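Local coordinates for USP37 protein (Homo sapiens, PDB 3U12), which probably cleaves ubiquitin from its conjugates as a cysteine protease of the peptidase C19 family, this piece being its pleckstrin homology (PH) domain, at residues F67-N72 and L88-Q93. Residues are numbered along the deposited sequence; the frame is centred on the assembly and turned at random.
Sequences FQLSHN and LMLTLQ. With SO4 (sulfate ion), chain C; SO4 (sulfate ion), chain D.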
# COMPACT_ATOMS: atom_id res chain seq x y z
N PHE A 67 -0.64 -0.31 -8.91
CA PHE A 67 0.41 -1.29 -8.73
C PHE A 67 -0.28 -2.62 -8.60
O PHE A 67 -1.16 -2.78 -7.74
CB PHE A 67 1.17 -0.94 -7.42
CG PHE A 67 1.89 0.38 -7.48
CD1 PHE A 67 3.25 0.44 -7.75
CD2 PHE A 67 1.21 1.58 -7.22
CE1 PHE A 67 3.93 1.67 -7.77
CE2 PHE A 67 1.88 2.81 -7.26
CZ PHE A 67 3.24 2.84 -7.51
N GLN A 68 0.11 -3.57 -9.43
CA GLN A 68 -0.41 -4.94 -9.37
C GLN A 68 0.03 -5.62 -8.08
O GLN A 68 1.18 -5.44 -7.67
CB GLN A 68 0.04 -5.78 -10.58
CG GLN A 68 -0.63 -7.16 -10.57
CD GLN A 68 -0.43 -7.94 -11.84
OE1 GLN A 68 -0.51 -7.40 -12.94
NE2 GLN A 68 -0.20 -9.24 -11.70
N LEU A 69 -0.88 -6.40 -7.44
CA LEU A 69 -0.59 -7.15 -6.22
C LEU A 69 -0.57 -8.64 -6.47
O LEU A 69 0.33 -9.29 -5.96
CB LEU A 69 -1.59 -6.82 -5.09
CG LEU A 69 -1.58 -5.37 -4.61
CD1 LEU A 69 -2.67 -5.17 -3.55
CD2 LEU A 69 -0.20 -4.97 -4.06
N SER A 70 -1.53 -9.18 -7.25
CA SER A 70 -1.60 -10.62 -7.56
C SER A 70 -0.31 -11.08 -8.24
O SER A 70 0.12 -10.44 -9.22
CB SER A 70 -2.79 -10.92 -8.47
OG SER A 70 -4.00 -10.70 -7.79
N HIS A 71 0.34 -12.12 -7.66
CA HIS A 71 1.62 -12.69 -8.10
C HIS A 71 2.70 -11.59 -8.19
O HIS A 71 3.55 -11.67 -9.08
CB HIS A 71 1.49 -13.40 -9.49
CG HIS A 71 0.46 -14.49 -9.52
ND1 HIS A 71 0.66 -15.69 -8.86
CD2 HIS A 71 -0.74 -14.53 -10.13
CE1 HIS A 71 -0.42 -16.42 -9.09
NE2 HIS A 71 -1.30 -15.76 -9.85
N ASN A 72 2.62 -10.54 -7.33
CA ASN A 72 3.55 -9.41 -7.39
C ASN A 72 3.96 -8.87 -6.00
O ASN A 72 4.67 -7.88 -5.92
CB ASN A 72 2.98 -8.26 -8.26
CG ASN A 72 4.01 -7.26 -8.75
OD1 ASN A 72 5.16 -7.60 -9.00
ND2 ASN A 72 3.64 -5.99 -8.90
N LEU A 88 2.97 0.93 7.33
CA LEU A 88 2.88 -0.27 6.52
C LEU A 88 3.83 -0.14 5.35
O LEU A 88 3.77 0.84 4.61
CB LEU A 88 1.42 -0.49 6.05
CG LEU A 88 1.14 -1.78 5.28
CD1 LEU A 88 -0.24 -2.33 5.63
CD2 LEU A 88 1.26 -1.55 3.76
N MSE A 89 4.69 -1.13 5.16
CA MSE A 89 5.68 -1.11 4.08
C MSE A 89 5.51 -2.34 3.21
O MSE A 89 5.62 -3.47 3.66
CB MSE A 89 7.10 -1.00 4.66
CG MSE A 89 7.34 0.35 5.30
SE MSE A 89 8.71 0.31 6.64
CE MSE A 89 9.52 2.02 6.27
N LEU A 90 5.14 -2.08 1.98
CA LEU A 90 4.87 -3.09 0.96
C LEU A 90 5.96 -3.08 -0.09
O LEU A 90 6.12 -2.08 -0.79
CB LEU A 90 3.52 -2.76 0.31
CG LEU A 90 3.06 -3.60 -0.89
CD1 LEU A 90 2.86 -5.07 -0.51
CD2 LEU A 90 1.77 -3.03 -1.48
N THR A 91 6.68 -4.20 -0.24
CA THR A 91 7.66 -4.39 -1.30
C THR A 91 7.04 -5.32 -2.34
O THR A 91 6.51 -6.38 -1.99
CB THR A 91 9.00 -4.90 -0.77
OG1 THR A 91 9.39 -4.14 0.37
CG2 THR A 91 10.10 -4.88 -1.83
N LEU A 92 7.12 -4.93 -3.60
CA LEU A 92 6.62 -5.73 -4.72
C LEU A 92 7.76 -6.53 -5.34
O LEU A 92 8.91 -6.23 -5.07
CB LEU A 92 5.93 -4.83 -5.76
CG LEU A 92 4.72 -4.01 -5.21
CD1 LEU A 92 4.11 -3.12 -6.31
CD2 LEU A 92 3.69 -4.93 -4.55
N GLN A 93 7.45 -7.55 -6.18
CA GLN A 93 8.43 -8.43 -6.81
C GLN A 93 9.30 -7.69 -7.84
O GLN A 93 10.43 -8.12 -8.12
CB GLN A 93 7.77 -9.69 -7.42
CG GLN A 93 7.31 -10.69 -6.33
CD GLN A 93 6.65 -11.97 -6.81
OE1 GLN A 93 6.94 -12.50 -7.89
NE2 GLN A 93 5.82 -12.55 -5.95
S SO4 C . 3.84 -15.99 -7.08
O1 SO4 C . 4.47 -17.29 -6.80
O2 SO4 C . 4.04 -15.65 -8.49
O3 SO4 C . 2.40 -16.09 -6.79
O4 SO4 C . 4.43 -14.95 -6.22
S SO4 D . -0.09 -11.87 -13.99
O1 SO4 D . 0.37 -13.22 -14.35
O2 SO4 D . -0.56 -11.16 -15.20
O3 SO4 D . -1.21 -11.98 -13.03
O4 SO4 D . 1.02 -11.13 -13.38
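L92 is the bump of this contact, and the hollow it fills is formed by F67, L69 and N72, where the chain turns out of strand 65-68. Its two methyls part company: CD1 comes up to CB of F67, 3.8 Å away, while CD2 lies 3.9 Å from CD2 of L69. The same L69 methyl also meets CD2 of L90, so one tip bridges two successive inward-facing leucines of strand 85-92. Although the first bond of the L69 side chain does not aim at that strand, CG stands anti to the carbonyl carbon (chi1 -63°) and brings the methyl nearer. L69 also packs on L115 and V118 of helix 105-119, and L90 reaches L54 of strand 51-58.

N72 forms the polar wall of the hollow, its O lying 3.4 Å from CD2 of L92. Its ND2 donates to O of Q68 at 2.8 Å, from above the carbonyl plane, and its N to O of L69, two bonds to successive carbonyls that close the turn. The carbonyl O of N72 takes the N-H of Q93 at 2.8 Å (154°), and the two side chains run antiparallel, OD1 of N72 coming to CB of Q93. Farther out, O3 of one sulfate, probably picked up from the crystallisation medium, lies 2.7 Å from ND1 of H71, and its O4 accepts a hydrogen bond from NE2 of Q93, which also reaches O of I73. O4 of a second sulfate accepts one from NE2 of Q68, which also donates almost straight (174°) to O of S70.

Strands 65-68 and 73-80 are not paired with each other; their connection carries the chain between the halves of the bent sheet. Leucines filling the corner beneath it, beside the C-terminal helix, are in keeping with the PH-domain fold, an orthogonally packed beta-sandwich or barrel closed at one end by that helix.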